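Local coordinates for protein iron transport multicopper oxidase FET3 (Saccharomyces cerevisiae, PDB 1ZPU) that oxidises ferrous iron to ferric iron with oxygen, using four bound copper ions, feeding high-affinity iron uptake through a permease, and also oxidises cuprous copper, at residues A[437-442]-A[447-452]; A[318-323]-A[473-478]. All coordinates share one frame; numbering follows the deposited sequence.

Contact 1: A[437-442]-A[447-452]; sequences DTLYVR and FVIRFK
One face of the Phe447 ring is covered by the CD2 methyl of Leu439, while at the ring edge lie the backbone N of Val441, in the ring plane, and the carbonyl O of Tyr440, near that plane and 4.0 Å from CD1 of Phe447. The methyl stands 3.7 Å from the ring centroid, with Leu439 CD2 only 19° off the ring normal, which makes this a CH-pi contact over the face. Val441 crosses the phenylalanine at about a right angle, and its CG1 reaches Phe447 CD1 obliquely at 3.7 Å. With CG of Phe447 held between the backbone N and the carbonyl carbon (chi1 73°), the ring is turned toward strand 438-441, between Leu439 and Val441. Leucine suits its place because one branch serves two partners: Leu439 CD2 also meets CG2 of Ile449 at 3.8 Å. The two strands run nearly antiparallel, 158° apart, but with 8.5 Å between their axes they belong to opposing sheets of the cupredoxin sandwich and share no hydrogen bond. Their backbone hydrogen bonds go to neighbours in their own sheets, as between Val441 and His392, a ligand of the type 1 copper, and between Phe447 and Leu384. An alanine in place of Phe447 would probably leave the Leu439 methyl without its ring face and open a gap between the sheets beside Val441. Every touching residue is buried and the facing side chains are apolar, so cohesion here comes from dispersion and the exclusion of water, consistent with a dry surrounding for the nearby copper.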
ATOM      1  N   ASP A 437       1.938  -8.405  -2.701  1.00 69.49           N
ATOM      2  CA  ASP A 437       0.885  -7.465  -3.077  1.00 69.69           C
ATOM      3  C   ASP A 437       1.414  -6.082  -3.440  1.00 69.67           C
ATOM      4  O   ASP A 437       0.678  -5.237  -3.939  1.00 69.84           O
ATOM      5  CB  ASP A 437      -0.229  -7.401  -2.021  1.00 69.97           C
ATOM      6  CG  ASP A 437       0.253  -6.878  -0.679  1.00 71.09           C
ATOM      7  OD1 ASP A 437      -0.043  -7.558   0.329  1.00 72.34           O
ATOM      8  OD2 ASP A 437       0.904  -5.796  -0.629  1.00 70.33           O
ATOM      9  N   THR A 438       2.699  -5.857  -3.205  1.00 69.57           N
ATOM     10  CA  THR A 438       3.273  -4.547  -3.449  1.00 69.28           C
ATOM     11  C   THR A 438       4.689  -4.743  -3.968  1.00 69.03           C
ATOM     12  O   THR A 438       5.478  -5.460  -3.372  1.00 68.72           O
ATOM     13  CB  THR A 438       3.228  -3.684  -2.162  1.00 69.60           C
ATOM     14  OG1 THR A 438       1.892  -3.711  -1.620  1.00 70.06           O
ATOM     15  CG2 THR A 438       3.650  -2.244  -2.430  1.00 69.02           C
ATOM     16  N   LEU A 439       4.980  -4.091  -5.091  1.00 68.97           N
ATOM     17  CA  LEU A 439       6.192  -4.314  -5.862  1.00 68.79           C
ATOM     18  C   LEU A 439       6.639  -3.003  -6.482  1.00 68.89           C
ATOM     19  O   LEU A 439       5.822  -2.275  -7.003  1.00 69.23           O
ATOM     20  CB  LEU A 439       5.910  -5.327  -6.975  1.00 68.40           C
ATOM     21  CG  LEU A 439       7.040  -5.714  -7.931  1.00 68.13           C
ATOM     22  CD1 LEU A 439       7.926  -6.819  -7.338  1.00 67.72           C
ATOM     23  CD2 LEU A 439       6.482  -6.120  -9.293  1.00 66.50           C
ATOM     24  N   TYR A 440       7.936  -2.714  -6.432  1.00 69.03           N
ATOM     25  CA  TYR A 440       8.472  -1.509  -7.046  1.00 69.01           C
ATOM     26  C   TYR A 440       9.016  -1.739  -8.466  1.00 69.19           C
ATOM     27  O   TYR A 440       9.630  -2.770  -8.739  1.00 69.23           O
ATOM     28  CB  TYR A 440       9.551  -0.860  -6.153  1.00 69.07           C
ATOM     29  CG  TYR A 440      10.860  -1.631  -5.960  1.00 68.93           C
ATOM     30  CD1 TYR A 440      11.850  -1.619  -6.937  1.00 69.63           C
ATOM     31  CD2 TYR A 440      11.116  -2.328  -4.789  1.00 68.39           C
ATOM     32  CE1 TYR A 440      13.051  -2.307  -6.765  1.00 69.61           C
ATOM     33  CE2 TYR A 440      12.302  -2.999  -4.595  1.00 68.32           C
ATOM     34  CZ  TYR A 440      13.273  -2.994  -5.590  1.00 69.29           C
ATOM     35  OH  TYR A 440      14.474  -3.663  -5.421  1.00 68.95           O
ATOM     36  N   VAL A 441       8.768  -0.779  -9.359  1.00 69.17           N
ATOM     37  CA  VAL A 441       9.559  -0.627 -10.579  1.00 69.01           C
ATOM     38  C   VAL A 441      10.761   0.229 -10.272  1.00 69.15           C
ATOM     39  O   VAL A 441      10.659   1.214  -9.524  1.00 69.37           O
ATOM     40  CB  VAL A 441       8.865   0.169 -11.690  1.00 69.01           C
ATOM     41  CG1 VAL A 441       8.722  -0.665 -12.949  1.00 69.30           C
ATOM     42  CG2 VAL A 441       7.571   0.814 -11.216  1.00 69.01           C
ATOM     43  N   ARG A 442      11.885  -0.116 -10.889  1.00 69.04           N
ATOM     44  CA  ARG A 442      13.078   0.689 -10.774  1.00 68.83           C
ATOM     45  C   ARG A 442      12.977   1.889 -11.717  1.00 68.83           C
ATOM     46  O   ARG A 442      12.147   1.894 -12.633  1.00 68.49           O
ATOM     47  CB  ARG A 442      14.325  -0.168 -11.026  1.00 68.77           C
ATOM     48  CG  ARG A 442      14.602  -1.139  -9.882  1.00 68.46           C
ATOM     49  CD  ARG A 442      15.764  -2.068 -10.163  1.00 68.62           C
ATOM     50  NE  ARG A 442      15.947  -3.035  -9.079  1.00 68.54           N
ATOM     51  CZ  ARG A 442      15.708  -4.344  -9.170  1.00 67.91           C
ATOM     52  NH1 ARG A 442      15.277  -4.883 -10.301  1.00 67.31           N
ATOM     53  NH2 ARG A 442      15.906  -5.121  -8.112  1.00 67.99           N
ATOM     54  N   PHE A 447       8.185  -3.816 -15.161  1.00 68.99           N
ATOM     55  CA  PHE A 447       7.899  -5.094 -14.537  1.00 68.97           C
ATOM     56  C   PHE A 447       6.696  -5.775 -15.162  1.00 69.02           C
ATOM     57  O   PHE A 447       5.918  -5.144 -15.886  1.00 69.02           O
ATOM     58  CB  PHE A 447       7.821  -5.004 -13.000  1.00 68.90           C
ATOM     59  CG  PHE A 447       6.580  -4.331 -12.443  1.00 69.29           C
ATOM     60  CD1 PHE A 447       6.703  -3.385 -11.429  1.00 69.97           C
ATOM     61  CD2 PHE A 447       5.302  -4.682 -12.860  1.00 69.60           C
ATOM     62  CE1 PHE A 447       5.578  -2.773 -10.860  1.00 69.98           C
ATOM     63  CE2 PHE A 447       4.177  -4.070 -12.308  1.00 69.90           C
ATOM     64  CZ  PHE A 447       4.318  -3.120 -11.301  1.00 69.79           C
ATOM     65  N   VAL A 448       6.579  -7.076 -14.912  1.00 68.99           N
ATOM     66  CA  VAL A 448       5.458  -7.866 -15.396  1.00 68.73           C
ATOM     67  C   VAL A 448       4.978  -8.759 -14.265  1.00 68.81           C
ATOM     68  O   VAL A 448       5.757  -9.508 -13.666  1.00 68.91           O
ATOM     69  CB  VAL A 448       5.819  -8.721 -16.634  1.00 68.62           C
ATOM     70  CG1 VAL A 448       4.590  -9.421 -17.171  1.00 68.58           C
ATOM     71  CG2 VAL A 448       6.417  -7.877 -17.724  1.00 68.12           C
ATOM     72  N   ILE A 449       3.688  -8.655 -13.971  1.00 68.78           N
ATOM     73  CA  ILE A 449       3.057  -9.470 -12.949  1.00 68.76           C
ATOM     74  C   ILE A 449       1.901 -10.236 -13.553  1.00 68.90           C
ATOM     75  O   ILE A 449       1.297  -9.788 -14.526  1.00 69.12           O
ATOM     76  CB  ILE A 449       2.551  -8.630 -11.762  1.00 68.64           C
ATOM     77  CG1 ILE A 449       1.583  -7.540 -12.240  1.00 68.78           C
ATOM     78  CG2 ILE A 449       3.714  -8.025 -11.016  1.00 68.12           C
ATOM     79  CD1 ILE A 449       0.842  -6.838 -11.107  1.00 69.24           C
ATOM     80  N   ARG A 450       1.611 -11.400 -12.975  1.00 69.05           N
ATOM     81  CA  ARG A 450       0.500 -12.238 -13.407  1.00 68.96           C
ATOM     82  C   ARG A 450      -0.300 -12.752 -12.224  1.00 69.02           C
ATOM     83  O   ARG A 450       0.259 -13.052 -11.163  1.00 69.02           O
ATOM     84  CB  ARG A 450       1.001 -13.420 -14.235  1.00 68.90           C
ATOM     85  CG  ARG A 450       1.354 -13.058 -15.646  1.00 68.65           C
ATOM     86  CD  ARG A 450       1.597 -14.299 -16.445  1.00 68.82           C
ATOM     87  NE  ARG A 450       2.569 -14.028 -17.491  1.00 69.11           N
ATOM     88  CZ  ARG A 450       3.169 -14.954 -18.223  1.00 69.32           C
ATOM     89  NH1 ARG A 450       2.897 -16.238 -18.039  1.00 69.68           N
ATOM     90  NH2 ARG A 450       4.046 -14.590 -19.142  1.00 69.38           N
ATOM     91  N   PHE A 451      -1.612 -12.852 -12.423  1.00 69.00           N
ATOM     92  CA  PHE A 451      -2.526 -13.398 -11.423  1.00 69.01           C
ATOM     93  C   PHE A 451      -3.782 -13.943 -12.092  1.00 69.07           C
ATOM     94  O   PHE A 451      -4.106 -13.549 -13.205  1.00 69.36           O
ATOM     95  CB  PHE A 451      -2.888 -12.346 -10.355  1.00 68.74           C
ATOM     96  CG  PHE A 451      -3.745 -11.213 -10.867  1.00 68.02           C
ATOM     97  CD1 PHE A 451      -5.118 -11.216 -10.658  1.00 67.66           C
ATOM     98  CD2 PHE A 451      -3.178 -10.140 -11.540  1.00 66.92           C
ATOM     99  CE1 PHE A 451      -5.903 -10.174 -11.120  1.00 67.62           C
ATOM    100  CE2 PHE A 451      -3.956  -9.093 -11.995  1.00 66.65           C
ATOM    101  CZ  PHE A 451      -5.317  -9.108 -11.787  1.00 67.31           C
ATOM    102  N   LYS A 452      -4.479 -14.844 -11.403  1.00 69.07           N
ATOM    103  CA  LYS A 452      -5.730 -15.416 -11.886  1.00 69.00           C
ATOM    104  C   LYS A 452      -6.913 -14.592 -11.390  1.00 68.89           C
ATOM    105  O   LYS A 452      -6.984 -14.252 -10.217  1.00 69.02           O
ATOM    106  CB  LYS A 452      -5.861 -16.855 -11.386  1.00 69.07           C
ATOM    107  CG  LYS A 452      -6.883 -17.688 -12.136  1.00 69.56           C
ATOM    108  CD  LYS A 452      -7.134 -18.993 -11.420  1.00 69.82           C
ATOM    109  CE  LYS A 452      -8.019 -19.892 -12.235  1.00 69.80           C
ATOM    110  NZ  LYS A 452      -8.198 -21.181 -11.532  1.00 70.51           N
TER

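Contact 2: A[318-323]-A[473-478]; sequences ITVDVV and LGLVLV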
ATOM      1  N   ILE A 318      -2.716  -6.290 -19.869  1.00 68.75           N
ATOM      2  CA  ILE A 318      -2.849  -4.855 -19.650  1.00 68.71           C
ATOM      3  C   ILE A 318      -1.448  -4.216 -19.694  1.00 68.85           C
ATOM      4  O   ILE A 318      -0.604  -4.518 -18.852  1.00 69.07           O
ATOM      5  CB  ILE A 318      -3.545  -4.568 -18.285  1.00 68.51           C
ATOM      6  CG1 ILE A 318      -4.906  -5.263 -18.227  1.00 68.06           C
ATOM      7  CG2 ILE A 318      -3.684  -3.074 -18.036  1.00 67.91           C
ATOM      8  CD1 ILE A 318      -5.506  -5.359 -16.849  1.00 68.15           C
ATOM      9  N   THR A 319      -1.195  -3.359 -20.682  1.00 68.72           N
ATOM     10  CA  THR A 319       0.080  -2.655 -20.772  1.00 68.73           C
ATOM     11  C   THR A 319      -0.104  -1.180 -20.432  1.00 68.86           C
ATOM     12  O   THR A 319      -0.849  -0.466 -21.089  1.00 68.94           O
ATOM     13  CB  THR A 319       0.753  -2.818 -22.159  1.00 68.51           C
ATOM     14  OG1 THR A 319       1.009  -4.204 -22.397  1.00 69.02           O
ATOM     15  CG2 THR A 319       2.078  -2.068 -22.225  1.00 68.11           C
ATOM     16  N   VAL A 320       0.573  -0.726 -19.389  1.00 68.95           N
ATOM     17  CA  VAL A 320       0.476   0.668 -18.993  1.00 69.03           C
ATOM     18  C   VAL A 320       1.843   1.333 -18.889  1.00 69.15           C
ATOM     19  O   VAL A 320       2.786   0.765 -18.335  1.00 69.11           O
ATOM     20  CB  VAL A 320      -0.323   0.848 -17.672  1.00 69.03           C
ATOM     21  CG1 VAL A 320      -1.760   0.388 -17.850  1.00 69.08           C
ATOM     22  CG2 VAL A 320       0.328   0.098 -16.532  1.00 68.83           C
ATOM     23  N   ASP A 321       1.939   2.540 -19.440  1.00 69.38           N
ATOM     24  CA  ASP A 321       3.141   3.363 -19.294  1.00 69.53           C
ATOM     25  C   ASP A 321       2.906   4.392 -18.199  1.00 69.46           C
ATOM     26  O   ASP A 321       1.834   4.995 -18.130  1.00 69.77           O
ATOM     27  CB  ASP A 321       3.523   4.042 -20.612  1.00 69.48           C
ATOM     28  CG  ASP A 321       3.969   3.042 -21.685  1.00 70.84           C
ATOM     29  OD1 ASP A 321       3.990   1.817 -21.419  1.00 72.77           O
ATOM     30  OD2 ASP A 321       4.296   3.477 -22.810  1.00 71.69           O
ATOM     31  N   VAL A 322       3.903   4.566 -17.338  1.00 69.13           N
ATOM     32  CA  VAL A 322       3.818   5.485 -16.220  1.00 68.99           C
ATOM     33  C   VAL A 322       4.644   6.735 -16.501  1.00 69.11           C
ATOM     34  O   VAL A 322       5.849   6.653 -16.712  1.00 69.24           O
ATOM     35  CB  VAL A 322       4.338   4.837 -14.934  1.00 68.94           C
ATOM     36  CG1 VAL A 322       4.363   5.845 -13.804  1.00 69.04           C
ATOM     37  CG2 VAL A 322       3.489   3.630 -14.563  1.00 69.06           C
ATOM     38  N   VAL A 323       3.989   7.890 -16.494  1.00 69.06           N
ATOM     39  CA  VAL A 323       4.672   9.157 -16.680  1.00 69.00           C
ATOM     40  C   VAL A 323       3.995  10.276 -15.882  1.00 69.30           C
ATOM     41  O   VAL A 323       2.797  10.197 -15.581  1.00 69.14           O
ATOM     42  CB  VAL A 323       4.777   9.524 -18.187  1.00 68.97           C
ATOM     43  CG1 VAL A 323       3.443  10.010 -18.744  1.00 68.41           C
ATOM     44  CG2 VAL A 323       5.866  10.557 -18.408  1.00 69.08           C
ATOM     45  N   LEU A 473      -2.274   8.293 -10.103  1.00 69.09           N
ATOM     46  CA  LEU A 473      -1.585   7.123 -10.647  1.00 68.97           C
ATOM     47  C   LEU A 473      -2.310   5.865 -10.226  1.00 69.14           C
ATOM     48  O   LEU A 473      -1.821   5.124  -9.372  1.00 69.32           O
ATOM     49  CB  LEU A 473      -0.148   7.038 -10.136  1.00 68.77           C
ATOM     50  CG  LEU A 473       0.973   6.774 -11.154  1.00 69.43           C
ATOM     51  CD1 LEU A 473       2.246   6.279 -10.482  1.00 68.83           C
ATOM     52  CD2 LEU A 473       0.573   5.852 -12.307  1.00 69.43           C
ATOM     53  N   GLY A 474      -3.473   5.617 -10.820  1.00 69.16           N
ATOM     54  CA  GLY A 474      -4.260   4.438 -10.487  1.00 69.03           C
ATOM     55  C   GLY A 474      -5.222   4.015 -11.570  1.00 69.04           C
ATOM     56  O   GLY A 474      -5.621   4.823 -12.409  1.00 69.35           O
ATOM     57  N   LEU A 475      -5.584   2.738 -11.550  1.00 68.87           N
ATOM     58  CA  LEU A 475      -6.558   2.182 -12.483  1.00 68.78           C
ATOM     59  C   LEU A 475      -7.435   1.152 -11.783  1.00 68.90           C
ATOM     60  O   LEU A 475      -7.057   0.624 -10.735  1.00 69.23           O
ATOM     61  CB  LEU A 475      -5.881   1.574 -13.710  1.00 68.66           C
ATOM     62  CG  LEU A 475      -4.857   0.459 -13.575  1.00 67.94           C
ATOM     63  CD1 LEU A 475      -5.538  -0.853 -13.313  1.00 67.70           C
ATOM     64  CD2 LEU A 475      -4.120   0.385 -14.881  1.00 68.00           C
ATOM     65  N   VAL A 476      -8.597   0.869 -12.362  1.00 68.69           N
ATOM     66  CA  VAL A 476      -9.598   0.048 -11.694  1.00 68.37           C
ATOM     67  C   VAL A 476      -9.848  -1.270 -12.430  1.00 68.57           C
ATOM     68  O   VAL A 476     -10.117  -1.287 -13.637  1.00 68.68           O
ATOM     69  CB  VAL A 476     -10.926   0.820 -11.525  1.00 68.23           C
ATOM     70  CG1 VAL A 476     -11.971  -0.043 -10.838  1.00 67.63           C
ATOM     71  CG2 VAL A 476     -10.700   2.107 -10.762  1.00 67.24           C
ATOM     72  N   LEU A 477      -9.756  -2.369 -11.690  1.00 68.58           N
ATOM     73  CA  LEU A 477     -10.027  -3.699 -12.225  1.00 68.64           C
ATOM     74  C   LEU A 477     -11.374  -4.226 -11.739  1.00 68.85           C
ATOM     75  O   LEU A 477     -11.599  -4.335 -10.540  1.00 69.26           O
ATOM     76  CB  LEU A 477      -8.920  -4.667 -11.812  1.00 68.10           C
ATOM     77  CG  LEU A 477      -7.510  -4.370 -12.321  1.00 68.36           C
ATOM     78  CD1 LEU A 477      -6.575  -5.461 -11.876  1.00 68.50           C
ATOM     79  CD2 LEU A 477      -7.452  -4.240 -13.838  1.00 68.54           C
ATOM     80  N   VAL A 478     -12.267  -4.547 -12.664  1.00 68.78           N
ATOM     81  CA  VAL A 478     -13.543  -5.145 -12.305  1.00 68.68           C
ATOM     82  C   VAL A 478     -13.486  -6.623 -12.689  1.00 68.90           C
ATOM     83  O   VAL A 478     -13.508  -6.975 -13.876  1.00 68.99           O
ATOM     84  CB  VAL A 478     -14.724  -4.427 -13.007  1.00 68.50           C
ATOM     85  CG1 VAL A 478     -16.043  -5.083 -12.658  1.00 68.14           C
ATOM     86  CG2 VAL A 478     -14.756  -2.974 -12.617  1.00 67.89           C
TER
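Val322 and Leu473 form the close end of this contact, where the backbones come nearest: their CA atoms are 7.9 Å apart. CG1 of Val322 projects opposite its own backbone N (chi1 175°) and meets the forked end of Leu473 roughly at a right angle, 4.0 Å from Leu473 CD1 and 4.1 Å from Leu473 CD2. Moving along the strands the backbones separate, and longer reaches make up the difference. Val320 CG1 touches Leu475 CD2 at 3.8 Å, though the CA atoms of Val320 and Leu475 are 9.7 Å apart. Beyond them the CD1 end of Ile318 and CD2 of Leu477 close to 3.8 Å, because the CD2 branch of Leu477 turns toward Ile318 and so brings the end of the side chain nearer than its CB direction would suggest. These antiparallel segments face each other across the third plastocyanin-like domain, a Greek-key beta sandwich, with 318-323 in one sheet and 473-478 in the other. Branched aliphatic side chains fit such an interior, filling it without polar groups that would need partners. At the close end the side chain of Leu473 also comes within about 4 Å of the type 1 copper, whose ligands are His392, Cys463 and His468. It probably occupies the axial place held by methionine in plastocyanin; a leucine cannot ligate there, which tends to favour a higher redox potential. The outward side of 318-323 differs sharply. Thr319 is exposed and Asp321 partly so, polar residues suited to meeting water, and Asp321 OD1 accepts a hydrogen bond from Asn385 ND2. The alternate residues of 473-478 are buried instead, Val476 lying on Leu78 and Thr371.

Overall arrangement
From the N terminus, two plastocyanin-like domains precede the third, where both contacts lie. Residues 318-323 come first and wait some 150 residues for their partner, the late strand carrying 473-478. Contact 1 falls wholly within that span: 437-442 and 447-452 follow each other with only four residues between, closing a short turn from one sheet to the other. Each contact bridges the same two sheets, but in reverse order, contact 1 passing from the five-stranded sheet to the six-stranded one and contact 2 back again. Their centres are about 12 Å apart, and they meet where Phe451 CZ packs 3.9 Å from Leu477 CD1, making one continuous interior.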